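Local atomic coordinates of phytase (Debaryomyces castellii, PDB entry 2GFI), a protein that hydrolyses phytate (inositol hexakisphosphate) as a 3-phytase of the histidine acid phosphatase family, releasing phosphate. Residues Glu72-Thr77 with Ser115-Lys120; Ser286-Asp291 with Phe359-Ser364; Ile376-Ala381 with Arg389-Asp394. One frame throughout, in Å; residues are numbered along the deposited sequence.

Interaction 1 of 3, residues Glu72-Thr77 with Ser115-Lys120; sequences ERYPST and SVYLEK
Tyr74 and Tyr117 meet side by side, and their side chains point the same way. Tyr74 CB sits 3.0 Å from Tyr117 O. The next atom, CG, is also close to that carbonyl oxygen. With chi1 at -85°, CG is anti to the carbonyl carbon, and this turns the ring under Tyr117 CB. That carbon stands over the ring centre, 3.4 Å from the centroid. This is a CH-pi contact, almost exactly on the ring normal. The two rings are slid apart and barely overlap. Their centroids are 5.2 Å apart and the planes differ by 26°. At the tip, Tyr74 OH bonds to Asn126 O, which fixes the outer end of the ring.

The backbones are pinned by two hydrogen bonds, Tyr74 N to Lys120 O (2.8 Å) and Glu119 N to Pro75 O (2.9 Å). The second segment makes a type II turn from Tyr117 to Lys120. Glu119 OE2 is gripped twice by Thr77. Thr77 N lies 2.8 Å from Glu119 OE2 and comes from above the carboxylate plane. Thr77 OG1 donates to the anti lone pair of Glu119 OE2. Glu119 OE1 makes a salt bridge with Arg167, so both oxygens have partners. Leu118 CD2 packs against Pro75 CB.

Arg73 belongs to the RHGxRxP signature of histidine acid phosphatases. Its side chain comes within about 3 Å of that of His70, the predicted nucleophile. Arg73 NH1 also donates to Tyr74 O in the guanidinium plane, at 3.0 Å. Residues 72-77 lie in the loop between strand 59-69 and helix 77-91; Ser76 is the N-cap of that helix. The loop after that helix folds back on them, and helix 249-266 packs against Tyr74 and Pro75.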
ATOM      1  N   GLU A  72      10.333  21.549   1.312  1.00 18.37           N
ATOM      2  CA  GLU A  72      11.319  21.136   0.343  1.00 18.25           C
ATOM      3  C   GLU A  72      11.776  22.325  -0.500  1.00 18.51           C
ATOM      4  O   GLU A  72      10.987  23.191  -0.854  1.00 19.07           O
ATOM      5  CB  GLU A  72      10.767  20.031  -0.563  1.00 17.39           C
ATOM      6  CG  GLU A  72      10.508  18.689   0.133  1.00 16.51           C
ATOM      7  CD  GLU A  72       9.136  18.565   0.815  1.00 16.53           C
ATOM      8  OE1 GLU A  72       8.518  19.569   1.218  1.00 13.89           O
ATOM      9  OE2 GLU A  72       8.653  17.431   0.966  1.00 17.31           O
ATOM     10  N   ARG A  73      13.052  22.340  -0.825  1.00 18.97           N
ATOM     11  CA  ARG A  73      13.643  23.431  -1.544  1.00 19.81           C
ATOM     12  C   ARG A  73      14.635  22.925  -2.569  1.00 20.95           C
ATOM     13  O   ARG A  73      15.007  21.734  -2.597  1.00 21.91           O
ATOM     14  CB  ARG A  73      14.318  24.398  -0.561  1.00 19.74           C
ATOM     15  CG  ARG A  73      15.237  23.723   0.474  1.00 20.22           C
ATOM     16  CD  ARG A  73      16.287  24.679   0.908  1.00 23.04           C
ATOM     17  NE  ARG A  73      17.208  24.198   1.913  1.00 26.41           N
ATOM     18  CZ  ARG A  73      18.386  23.668   1.614  1.00 25.37           C
ATOM     19  NH1 ARG A  73      18.749  23.516   0.360  1.00 26.94           N
ATOM     20  NH2 ARG A  73      19.196  23.279   2.563  1.00 26.89           N
ATOM     21  N   TYR A  74      15.011  23.846  -3.455  1.00 21.51           N
ATOM     22  CA  TYR A  74      16.182  23.734  -4.274  1.00 20.92           C
ATOM     23  C   TYR A  74      17.397  23.752  -3.364  1.00 21.27           C
ATOM     24  O   TYR A  74      17.304  24.140  -2.188  1.00 21.29           O
ATOM     25  CB  TYR A  74      16.262  24.926  -5.228  1.00 20.57           C
ATOM     26  CG  TYR A  74      15.464  24.727  -6.488  1.00 19.71           C
ATOM     27  CD1 TYR A  74      16.067  24.220  -7.640  1.00 18.29           C
ATOM     28  CD2 TYR A  74      14.096  25.037  -6.526  1.00 18.65           C
ATOM     29  CE1 TYR A  74      15.318  24.039  -8.824  1.00 18.66           C
ATOM     30  CE2 TYR A  74      13.349  24.844  -7.678  1.00 17.73           C
ATOM     31  CZ  TYR A  74      13.959  24.348  -8.814  1.00 19.48           C
ATOM     32  OH  TYR A  74      13.200  24.153  -9.942  1.00 21.45           O
ATOM     33  N   PRO A  75      18.544  23.342  -3.902  1.00 21.21           N
ATOM     34  CA  PRO A  75      19.773  23.390  -3.130  1.00 21.42           C
ATOM     35  C   PRO A  75      20.065  24.824  -2.709  1.00 21.76           C
ATOM     36  O   PRO A  75      19.621  25.778  -3.353  1.00 20.47           O
ATOM     37  CB  PRO A  75      20.827  22.868  -4.103  1.00 20.82           C
ATOM     38  CG  PRO A  75      20.057  22.115  -5.153  1.00 22.00           C
ATOM     39  CD  PRO A  75      18.732  22.781  -5.247  1.00 20.68           C
ATOM     40  N   SER A  76      20.780  24.966  -1.602  1.00 23.00           N
ATOM     41  CA  SER A  76      21.289  26.253  -1.216  1.00 24.90           C
ATOM     42  C   SER A  76      22.324  26.638  -2.256  1.00 25.37           C
ATOM     43  O   SER A  76      22.672  25.847  -3.171  1.00 24.82           O
ATOM     44  CB  SER A  76      21.949  26.159   0.147  1.00 25.17           C
ATOM     45  OG  SER A  76      23.061  25.295   0.028  1.00 28.65           O
ATOM     46  N   THR A  77      22.836  27.852  -2.128  1.00 26.45           N
ATOM     47  CA  THR A  77      23.827  28.327  -3.105  1.00 26.09           C
ATOM     48  C   THR A  77      25.037  27.422  -3.108  1.00 25.51           C
ATOM     49  O   THR A  77      25.433  26.925  -4.162  1.00 27.04           O
ATOM     50  CB  THR A  77      24.241  29.747  -2.783  1.00 26.24           C
ATOM     51  OG1 THR A  77      23.061  30.584  -2.787  1.00 26.95           O
ATOM     52  CG2 THR A  77      25.189  30.263  -3.892  1.00 24.34           C
ATOM     53  N   SER A 115      19.826  29.414 -11.753  1.00 36.95           N
ATOM     54  CA  SER A 115      20.411  29.562 -10.435  1.00 35.59           C
ATOM     55  C   SER A 115      19.597  30.516  -9.562  1.00 33.76           C
ATOM     56  O   SER A 115      19.828  30.650  -8.356  1.00 34.00           O
ATOM     57  CB  SER A 115      21.883  30.001 -10.540  1.00 36.42           C
ATOM     58  OG  SER A 115      22.015  31.405 -10.729  1.00 37.59           O
ATOM     59  N   VAL A 116      18.619  31.163 -10.160  1.00 31.67           N
ATOM     60  CA  VAL A 116      17.732  31.987  -9.386  1.00 30.84           C
ATOM     61  C   VAL A 116      16.890  31.100  -8.415  1.00 29.69           C
ATOM     62  O   VAL A 116      16.403  31.600  -7.373  1.00 28.80           O
ATOM     63  CB  VAL A 116      16.877  32.907 -10.302  1.00 30.96           C
ATOM     64  CG1 VAL A 116      15.711  32.156 -10.904  1.00 30.73           C
ATOM     65  CG2 VAL A 116      16.366  34.095  -9.516  1.00 32.87           C
ATOM     66  N   TYR A 117      16.750  29.804  -8.742  1.00 27.82           N
ATOM     67  CA  TYR A 117      16.005  28.904  -7.883  1.00 27.69           C
ATOM     68  C   TYR A 117      16.787  28.426  -6.689  1.00 26.55           C
ATOM     69  O   TYR A 117      16.196  27.927  -5.748  1.00 25.90           O
ATOM     70  CB  TYR A 117      15.409  27.721  -8.645  1.00 29.75           C
ATOM     71  CG  TYR A 117      14.423  28.170  -9.684  1.00 31.14           C
ATOM     72  CD1 TYR A 117      13.432  29.091  -9.373  1.00 32.00           C
ATOM     73  CD2 TYR A 117      14.493  27.697 -10.978  1.00 35.32           C
ATOM     74  CE1 TYR A 117      12.532  29.530 -10.326  1.00 34.55           C
ATOM     75  CE2 TYR A 117      13.573  28.120 -11.955  1.00 36.67           C
ATOM     76  CZ  TYR A 117      12.604  29.045 -11.613  1.00 33.29           C
ATOM     77  OH  TYR A 117      11.700  29.467 -12.569  1.00 34.66           O
ATOM     78  N   LEU A 118      18.106  28.607  -6.695  1.00 25.22           N
ATOM     79  CA  LEU A 118      18.847  28.208  -5.552  1.00 24.56           C
ATOM     80  C   LEU A 118      18.244  28.939  -4.356  1.00 24.08           C
ATOM     81  O   LEU A 118      17.824  30.096  -4.480  1.00 24.28           O
ATOM     82  CB  LEU A 118      20.358  28.465  -5.693  1.00 23.81           C
ATOM     83  CG  LEU A 118      21.116  27.686  -6.772  1.00 24.13           C
ATOM     84  CD1 LEU A 118      22.632  28.072  -6.829  1.00 23.32           C
ATOM     85  CD2 LEU A 118      20.937  26.187  -6.634  1.00 20.99           C
ATOM     86  N   GLU A 119      18.188  28.244  -3.223  1.00 22.72           N
ATOM     87  CA  GLU A 119      17.724  28.797  -1.956  1.00 23.08           C
ATOM     88  C   GLU A 119      16.182  28.828  -1.857  1.00 22.88           C
ATOM     89  O   GLU A 119      15.645  29.104  -0.799  1.00 24.24           O
ATOM     90  CB  GLU A 119      18.338  30.203  -1.642  1.00 22.35           C
ATOM     91  CG  GLU A 119      19.876  30.321  -1.665  1.00 20.92           C
ATOM     92  CD  GLU A 119      20.596  29.764  -0.447  1.00 25.61           C
ATOM     93  OE1 GLU A 119      19.923  29.256   0.469  1.00 23.00           O
ATOM     94  OE2 GLU A 119      21.883  29.821  -0.380  1.00 27.43           O
ATOM     95  N   LYS A 120      15.483  28.526  -2.940  1.00 22.58           N
ATOM     96  CA  LYS A 120      14.031  28.733  -3.002  1.00 22.73           C
ATOM     97  C   LYS A 120      13.280  27.456  -2.701  1.00 21.81           C
ATOM     98  O   LYS A 120      13.756  26.349  -2.988  1.00 21.80           O
ATOM     99  CB  LYS A 120      13.583  29.186  -4.398  1.00 22.46           C
ATOM    100  CG  LYS A 120      14.288  30.418  -4.983  1.00 24.66           C
ATOM    101  CD  LYS A 120      14.087  31.684  -4.185  1.00 25.26           C
ATOM    102  CE  LYS A 120      14.439  32.920  -5.040  1.00 23.32           C
ATOM    103  NZ  LYS A 120      15.925  33.030  -5.114  1.00 23.43           N
TER

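Interaction 2 of 3, residues Ser286-Asp291 with Phe359-Ser364; sequences SVDLDD and FPSPYS
Ser361 reaches Asp288 on helix 277-295 through its hydroxyl. Chi1 of 170° turns OG away from the backbone N, and Ser361 OG hydrogen-bonds Asp288 OD2 at 2.9 Å. Tyr363 O, 2.6 Å from Ser361 OG, is an alternative acceptor for the same proton, so its direction is not settled.

Tyr363 O lies over one face of the Asp288 carboxylate, 3.1 Å from Asp288 CG. Tyr363 O and the carboxylate oxygens are all acceptors and do not bond to each other; the donors to the carboxylate, His365 N and a water, probably ease this. Asp288 O lies at the edge of the Tyr363 ring, 3.8 Å from Tyr363 CD2. The Tyr363 OH bonds to Glu337, and its ring makes an edge-to-face pair with Tyr292.

Ser364 follows. The water donates to Asp288 OD2 at 2.8 Å and also hydrogen-bonds Ser364 OG. Asp288 OD1 accepts from His365 N. Asp288 thus meets Ser361, His365 N and, through the water, Ser364. Asp291, a turn further on, has its side chain about 6 Å from that of Asp333, the predicted proton donor. The arrangement is a serine N-cap, with Ser364 OG bonding weakly to Gly367 N at the start of helix 365-368.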
ATOM      1  N   SER A 286      26.723   9.943   8.944  1.00 21.87           N
ATOM      2  CA  SER A 286      27.662  11.081   8.920  1.00 22.00           C
ATOM      3  C   SER A 286      26.942  12.413   9.124  1.00 21.98           C
ATOM      4  O   SER A 286      27.479  13.337   9.783  1.00 22.60           O
ATOM      5  CB  SER A 286      28.536  11.089   7.648  1.00 22.05           C
ATOM      6  OG  SER A 286      27.806  11.472   6.501  1.00 22.63           O
ATOM      7  N   VAL A 287      25.739  12.507   8.556  1.00 21.70           N
ATOM      8  CA  VAL A 287      24.874  13.657   8.754  1.00 21.63           C
ATOM      9  C   VAL A 287      24.323  13.676  10.171  1.00 21.73           C
ATOM     10  O   VAL A 287      24.296  14.719  10.789  1.00 22.59           O
ATOM     11  CB  VAL A 287      23.676  13.749   7.718  1.00 21.58           C
ATOM     12  CG1 VAL A 287      22.766  14.942   8.061  1.00 20.86           C
ATOM     13  CG2 VAL A 287      24.182  13.871   6.298  1.00 18.95           C
ATOM     14  N   ASP A 288      23.866  12.549  10.700  1.00 21.79           N
ATOM     15  CA  ASP A 288      23.423  12.565  12.092  1.00 21.65           C
ATOM     16  C   ASP A 288      24.533  13.065  13.010  1.00 21.93           C
ATOM     17  O   ASP A 288      24.252  13.811  13.932  1.00 22.14           O
ATOM     18  CB  ASP A 288      23.012  11.188  12.552  1.00 21.97           C
ATOM     19  CG  ASP A 288      21.642  10.781  12.037  1.00 24.11           C
ATOM     20  OD1 ASP A 288      20.818  11.689  11.693  1.00 27.22           O
ATOM     21  OD2 ASP A 288      21.307   9.563  11.951  1.00 25.99           O
ATOM     22  N   LEU A 289      25.779  12.631  12.761  1.00 22.33           N
ATOM     23  CA  LEU A 289      26.919  13.000  13.557  1.00 23.04           C
ATOM     24  C   LEU A 289      27.190  14.493  13.459  1.00 24.03           C
ATOM     25  O   LEU A 289      27.226  15.210  14.458  1.00 24.04           O
ATOM     26  CB  LEU A 289      28.136  12.269  13.050  1.00 23.51           C
ATOM     27  CG  LEU A 289      28.547  10.945  13.645  1.00 23.64           C
ATOM     28  CD1 LEU A 289      29.799  10.484  12.906  1.00 23.43           C
ATOM     29  CD2 LEU A 289      28.785  11.091  15.150  1.00 23.77           C
ATOM     30  N   ASP A 290      27.372  14.963  12.243  1.00 25.15           N
ATOM     31  CA  ASP A 290      27.562  16.371  12.023  1.00 26.97           C
ATOM     32  C   ASP A 290      26.466  17.203  12.708  1.00 27.65           C
ATOM     33  O   ASP A 290      26.757  18.154  13.420  1.00 27.31           O
ATOM     34  CB  ASP A 290      27.609  16.647  10.529  1.00 27.58           C
ATOM     35  CG  ASP A 290      27.837  18.089  10.225  1.00 31.09           C
ATOM     36  OD1 ASP A 290      28.618  18.722  10.969  1.00 36.24           O
ATOM     37  OD2 ASP A 290      27.273  18.695   9.281  1.00 34.94           O
ATOM     38  N   ASP A 291      25.196  16.857  12.508  1.00 28.34           N
ATOM     39  CA  ASP A 291      24.143  17.664  13.129  1.00 28.20           C
ATOM     40  C   ASP A 291      24.045  17.458  14.617  1.00 27.50           C
ATOM     41  O   ASP A 291      23.713  18.393  15.334  1.00 28.26           O
ATOM     42  CB  ASP A 291      22.799  17.420  12.479  1.00 28.83           C
ATOM     43  CG  ASP A 291      22.782  17.838  11.038  1.00 31.13           C
ATOM     44  OD1 ASP A 291      23.555  18.752  10.651  1.00 31.22           O
ATOM     45  OD2 ASP A 291      22.031  17.292  10.208  1.00 34.12           O
ATOM     46  N   PHE A 359      23.246   1.306  15.395  1.00 23.38           N
ATOM     47  CA  PHE A 359      21.937   0.992  14.903  1.00 23.89           C
ATOM     48  C   PHE A 359      21.028   0.843  16.129  1.00 24.98           C
ATOM     49  O   PHE A 359      21.262  -0.037  16.984  1.00 25.98           O
ATOM     50  CB  PHE A 359      22.004  -0.308  14.088  1.00 23.90           C
ATOM     51  CG  PHE A 359      22.741  -0.167  12.806  1.00 22.65           C
ATOM     52  CD1 PHE A 359      22.064   0.201  11.644  1.00 21.76           C
ATOM     53  CD2 PHE A 359      24.125  -0.375  12.755  1.00 22.20           C
ATOM     54  CE1 PHE A 359      22.756   0.364  10.444  1.00 22.02           C
ATOM     55  CE2 PHE A 359      24.835  -0.217  11.560  1.00 20.50           C
ATOM     56  CZ  PHE A 359      24.149   0.145  10.406  1.00 21.97           C
ATOM     57  N   PRO A 360      20.017   1.708  16.250  1.00 25.06           N
ATOM     58  CA  PRO A 360      19.754   2.785  15.281  1.00 25.02           C
ATOM     59  C   PRO A 360      20.725   3.929  15.577  1.00 25.02           C
ATOM     60  O   PRO A 360      21.505   3.828  16.502  1.00 25.56           O
ATOM     61  CB  PRO A 360      18.319   3.205  15.629  1.00 25.06           C
ATOM     62  CG  PRO A 360      18.302   3.061  17.199  1.00 25.02           C
ATOM     63  CD  PRO A 360      19.091   1.742  17.401  1.00 24.43           C
ATOM     64  N   SER A 361      20.720   4.987  14.788  1.00 25.08           N
ATOM     65  CA  SER A 361      21.453   6.174  15.155  1.00 25.23           C
ATOM     66  C   SER A 361      20.792   6.725  16.422  1.00 26.00           C
ATOM     67  O   SER A 361      19.577   6.910  16.444  1.00 27.06           O
ATOM     68  CB  SER A 361      21.418   7.199  14.041  1.00 24.76           C
ATOM     69  OG  SER A 361      21.942   8.428  14.519  1.00 25.43           O
ATOM     70  N   PRO A 362      21.568   6.954  17.480  1.00 25.90           N
ATOM     71  CA  PRO A 362      21.016   7.441  18.762  1.00 25.98           C
ATOM     72  C   PRO A 362      20.397   8.812  18.613  1.00 25.61           C
ATOM     73  O   PRO A 362      19.667   9.283  19.496  1.00 25.67           O
ATOM     74  CB  PRO A 362      22.259   7.552  19.672  1.00 25.71           C
ATOM     75  CG  PRO A 362      23.302   6.700  19.008  1.00 26.15           C
ATOM     76  CD  PRO A 362      23.025   6.747  17.538  1.00 25.56           C
ATOM     77  N   TYR A 363      20.741   9.474  17.523  1.00 25.35           N
ATOM     78  CA  TYR A 363      20.183  10.759  17.231  1.00 25.01           C
ATOM     79  C   TYR A 363      19.820  10.784  15.776  1.00 24.96           C
ATOM     80  O   TYR A 363      20.672  10.653  14.928  1.00 25.58           O
ATOM     81  CB  TYR A 363      21.214  11.838  17.503  1.00 25.07           C
ATOM     82  CG  TYR A 363      20.693  13.198  17.150  1.00 24.19           C
ATOM     83  CD1 TYR A 363      19.764  13.844  17.976  1.00 23.32           C
ATOM     84  CD2 TYR A 363      21.108  13.832  15.994  1.00 22.90           C
ATOM     85  CE1 TYR A 363      19.284  15.092  17.657  1.00 24.66           C
ATOM     86  CE2 TYR A 363      20.625  15.095  15.662  1.00 23.86           C
ATOM     87  CZ  TYR A 363      19.722  15.718  16.488  1.00 24.99           C
ATOM     88  OH  TYR A 363      19.252  16.970  16.145  1.00 25.90           O
ATOM     89  N   SER A 364      18.545  10.937  15.470  1.00 25.13           N
ATOM     90  CA  SER A 364      18.124  10.821  14.086  1.00 24.16           C
ATOM     91  C   SER A 364      17.765  12.209  13.588  1.00 23.16           C
ATOM     92  O   SER A 364      16.693  12.767  13.889  1.00 22.82           O
ATOM     93  CB  SER A 364      16.961   9.832  13.955  1.00 24.41           C
ATOM     94  OG  SER A 364      16.491   9.795  12.619  1.00 24.78           O
TER
HETATM   95  O   HOH W   1      18.706   8.649  11.423  1.00 30.08           O

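Interaction 3 of 3, residues Ile376-Ala381 with Arg389-Asp394; sequences IIEKYA and RYVIND
Ile376 and Val391 face each other across an antiparallel beta hairpin, strands 374-382 and 385-392. They form a hydrogen-bonded pair, with Val391 N to Ile376 O at 2.7 Å and Ile376 N to Val391 O at 2.8 Å. Glu378 and Arg389 form the next such pair. Between them Ile377 and Tyr390 make a non-hydrogen-bonded pair, and their side chains emerge on the other face. There Ile377 CG1 packs 3.4 Å from Tyr390 CE1, and Tyr390 OH bonds to Tyr415 OH.

The tight part lies around Glu378 and Arg389, which are buried. Tyr380 OH sits 3.3 Å above one face of the Arg389 guanidinium, toward its rim, and bonds to Pro406 O. Tyr380 and Arg389 meet with ring and guanidinium planes 87° apart. The contact slackens toward the far end of the second segment. Ile392 comes only to 4.4 Å, its CD1 from Ile376 N, and Asn393 and Asp394 turn off the strand. Asp394 is partly exposed.

Arg389 grips Glu378 side-on in a salt bridge. Its extended chain brings NE to Glu378 OE1 at 2.7 Å and NH2 to the same oxygen at 3.0 Å, while Glu378 OE2 hydrogen-bonds Tyr148 OH and makes a salt bridge with Lys147 NZ.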
ATOM      1  N   ILE A 376       5.212  20.054  16.855  1.00 20.28           N
ATOM      2  CA  ILE A 376       3.968  20.576  17.392  1.00 21.20           C
ATOM      3  C   ILE A 376       3.879  20.257  18.888  1.00 22.57           C
ATOM      4  O   ILE A 376       4.187  19.133  19.312  1.00 22.53           O
ATOM      5  CB  ILE A 376       2.794  19.966  16.635  1.00 21.16           C
ATOM      6  CG1 ILE A 376       2.625  20.655  15.267  1.00 20.53           C
ATOM      7  CG2 ILE A 376       1.519  19.992  17.483  1.00 20.61           C
ATOM      8  CD1 ILE A 376       1.791  19.824  14.303  1.00 19.24           C
ATOM      9  N   ILE A 377       3.511  21.271  19.673  1.00 23.53           N
ATOM     10  CA  ILE A 377       3.042  21.086  21.041  1.00 24.09           C
ATOM     11  C   ILE A 377       1.531  21.241  21.085  1.00 24.59           C
ATOM     12  O   ILE A 377       1.007  22.262  20.660  1.00 24.98           O
ATOM     13  CB  ILE A 377       3.727  22.095  21.962  1.00 24.86           C
ATOM     14  CG1 ILE A 377       5.249  21.990  21.767  1.00 24.63           C
ATOM     15  CG2 ILE A 377       3.310  21.842  23.419  1.00 24.89           C
ATOM     16  CD1 ILE A 377       6.060  23.090  22.411  1.00 27.23           C
ATOM     17  N   GLU A 378       0.831  20.202  21.543  1.00 24.82           N
ATOM     18  CA  GLU A 378      -0.609  20.258  21.757  1.00 25.46           C
ATOM     19  C   GLU A 378      -0.797  20.399  23.239  1.00 25.10           C
ATOM     20  O   GLU A 378      -0.092  19.769  23.996  1.00 25.40           O
ATOM     21  CB  GLU A 378      -1.323  18.959  21.350  1.00 25.13           C
ATOM     22  CG  GLU A 378      -0.950  18.460  19.981  1.00 27.20           C
ATOM     23  CD  GLU A 378      -1.639  17.176  19.594  1.00 25.13           C
ATOM     24  OE1 GLU A 378      -1.656  16.217  20.401  1.00 25.89           O
ATOM     25  OE2 GLU A 378      -2.145  17.145  18.465  1.00 25.10           O
ATOM     26  N   LYS A 379      -1.780  21.195  23.635  1.00 24.91           N
ATOM     27  CA  LYS A 379      -2.135  21.354  25.023  1.00 24.01           C
ATOM     28  C   LYS A 379      -3.608  21.083  25.063  1.00 23.42           C
ATOM     29  O   LYS A 379      -4.355  21.646  24.293  1.00 21.99           O
ATOM     30  CB  LYS A 379      -1.856  22.787  25.496  1.00 24.43           C
ATOM     31  CG  LYS A 379      -2.290  23.041  26.937  1.00 24.81           C
ATOM     32  CD  LYS A 379      -2.240  24.503  27.246  1.00 26.69           C
ATOM     33  CE  LYS A 379      -2.837  24.774  28.619  1.00 28.04           C
ATOM     34  NZ  LYS A 379      -2.500  26.150  29.060  1.00 30.48           N
ATOM     35  N   TYR A 380      -4.026  20.197  25.949  1.00 23.91           N
ATOM     36  CA  TYR A 380      -5.436  19.900  26.059  1.00 25.12           C
ATOM     37  C   TYR A 380      -5.829  19.583  27.486  1.00 26.34           C
ATOM     38  O   TYR A 380      -5.008  19.147  28.307  1.00 26.33           O
ATOM     39  CB  TYR A 380      -5.850  18.733  25.126  1.00 24.76           C
ATOM     40  CG  TYR A 380      -4.956  17.499  25.169  1.00 23.97           C
ATOM     41  CD1 TYR A 380      -4.942  16.645  26.282  1.00 22.06           C
ATOM     42  CD2 TYR A 380      -4.140  17.187  24.075  1.00 22.73           C
ATOM     43  CE1 TYR A 380      -4.108  15.523  26.312  1.00 21.70           C
ATOM     44  CE2 TYR A 380      -3.343  16.073  24.063  1.00 21.97           C
ATOM     45  CZ  TYR A 380      -3.318  15.234  25.176  1.00 24.65           C
ATOM     46  OH  TYR A 380      -2.511  14.118  25.146  1.00 23.44           O
ATOM     47  N   ALA A 381      -7.106  19.786  27.753  1.00 27.87           N
ATOM     48  CA  ALA A 381      -7.656  19.641  29.087  1.00 29.60           C
ATOM     49  C   ALA A 381      -8.318  18.293  29.184  1.00 30.68           C
ATOM     50  O   ALA A 381      -9.132  17.910  28.338  1.00 30.90           O
ATOM     51  CB  ALA A 381      -8.695  20.769  29.377  1.00 28.27           C
ATOM     52  N   ARG A 389       1.757  17.743  25.081  1.00 23.55           N
ATOM     53  CA  ARG A 389       2.589  16.718  24.468  1.00 22.83           C
ATOM     54  C   ARG A 389       3.142  17.212  23.144  1.00 22.45           C
ATOM     55  O   ARG A 389       2.627  18.166  22.555  1.00 21.88           O
ATOM     56  CB  ARG A 389       1.824  15.393  24.288  1.00 22.20           C
ATOM     57  CG  ARG A 389       0.796  15.429  23.198  1.00 21.50           C
ATOM     58  CD  ARG A 389       0.180  14.083  22.937  1.00 19.09           C
ATOM     59  NE  ARG A 389      -0.863  14.197  21.945  1.00 16.92           N
ATOM     60  CZ  ARG A 389      -1.663  13.202  21.610  1.00 20.05           C
ATOM     61  NH1 ARG A 389      -1.534  12.018  22.229  1.00 18.62           N
ATOM     62  NH2 ARG A 389      -2.608  13.390  20.681  1.00 18.56           N
ATOM     63  N   TYR A 390       4.194  16.538  22.695  1.00 22.50           N
ATOM     64  CA  TYR A 390       4.857  16.840  21.439  1.00 22.24           C
ATOM     65  C   TYR A 390       4.458  15.886  20.319  1.00 21.79           C
ATOM     66  O   TYR A 390       4.413  14.681  20.522  1.00 21.67           O
ATOM     67  CB  TYR A 390       6.346  16.716  21.644  1.00 22.59           C
ATOM     68  CG  TYR A 390       6.943  17.904  22.321  1.00 23.19           C
ATOM     69  CD1 TYR A 390       7.455  18.969  21.563  1.00 22.49           C
ATOM     70  CD2 TYR A 390       6.998  17.987  23.723  1.00 22.40           C
ATOM     71  CE1 TYR A 390       8.016  20.059  22.180  1.00 21.73           C
ATOM     72  CE2 TYR A 390       7.563  19.101  24.352  1.00 22.27           C
ATOM     73  CZ  TYR A 390       8.052  20.123  23.574  1.00 23.04           C
ATOM     74  OH  TYR A 390       8.610  21.222  24.179  1.00 25.78           O
ATOM     75  N   VAL A 391       4.200  16.440  19.134  1.00 21.05           N
ATOM     76  CA  VAL A 391       3.997  15.660  17.931  1.00 20.03           C
ATOM     77  C   VAL A 391       5.069  16.161  16.953  1.00 20.52           C
ATOM     78  O   VAL A 391       4.997  17.294  16.442  1.00 20.88           O
ATOM     79  CB  VAL A 391       2.551  15.840  17.367  1.00 20.17           C
ATOM     80  CG1 VAL A 391       2.205  14.742  16.392  1.00 18.59           C
ATOM     81  CG2 VAL A 391       1.497  15.852  18.500  1.00 19.16           C
ATOM     82  N   ILE A 392       6.090  15.323  16.723  1.00 19.49           N
ATOM     83  CA  ILE A 392       7.202  15.663  15.866  1.00 17.93           C
ATOM     84  C   ILE A 392       6.992  14.890  14.578  1.00 18.51           C
ATOM     85  O   ILE A 392       6.909  13.653  14.571  1.00 18.58           O
ATOM     86  CB  ILE A 392       8.486  15.218  16.502  1.00 18.02           C
ATOM     87  CG1 ILE A 392       8.554  15.641  17.977  1.00 17.74           C
ATOM     88  CG2 ILE A 392       9.705  15.660  15.626  1.00 15.95           C
ATOM     89  CD1 ILE A 392       8.251  17.139  18.210  1.00 20.16           C
ATOM     90  N   ASN A 393       6.862  15.621  13.486  1.00 18.80           N
ATOM     91  CA  ASN A 393       6.645  15.009  12.175  1.00 18.89           C
ATOM     92  C   ASN A 393       5.618  13.898  12.229  1.00 18.90           C
ATOM     93  O   ASN A 393       5.854  12.777  11.770  1.00 18.48           O
ATOM     94  CB  ASN A 393       7.963  14.566  11.627  1.00 18.56           C
ATOM     95  CG  ASN A 393       8.908  15.681  11.604  1.00 17.98           C
ATOM     96  OD1 ASN A 393      10.022  15.595  12.109  1.00 20.39           O
ATOM     97  ND2 ASN A 393       8.453  16.788  11.068  1.00 17.43           N
ATOM     98  N   ASP A 394       4.480  14.263  12.814  1.00 17.99           N
ATOM     99  CA  ASP A 394       3.288  13.454  12.840  1.00 19.05           C
ATOM    100  C   ASP A 394       3.318  12.258  13.758  1.00 19.00           C
ATOM    101  O   ASP A 394       2.495  11.367  13.607  1.00 19.92           O
ATOM    102  CB  ASP A 394       2.866  13.039  11.447  1.00 19.25           C
ATOM    103  CG  ASP A 394       2.458  14.186  10.617  1.00 21.46           C
ATOM    104  OD1 ASP A 394       1.599  14.968  11.094  1.00 24.70           O
ATOM    105  OD2 ASP A 394       2.912  14.380   9.462  1.00 23.11           O
TER

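The three contacts follow one another along the chain, and none nests in or crosses another. Strand 59-69 leads into interaction 1, which closes a loop of 37 residues containing helix 77-91. Interaction 2 spans 67 residues, including helix 302-318, strand 326-331 and helix 333-343, and joins helix 277-295 to the loop that ends at helix 365-368. Interaction 3 is the most local, a hairpin with seven residues between its segments. It lies across the centre of the chain from interaction 1, with their centres 31 Å apart. Strand 59-69 pairs with strand 374-382, so the sheet connects the start of this path with its end.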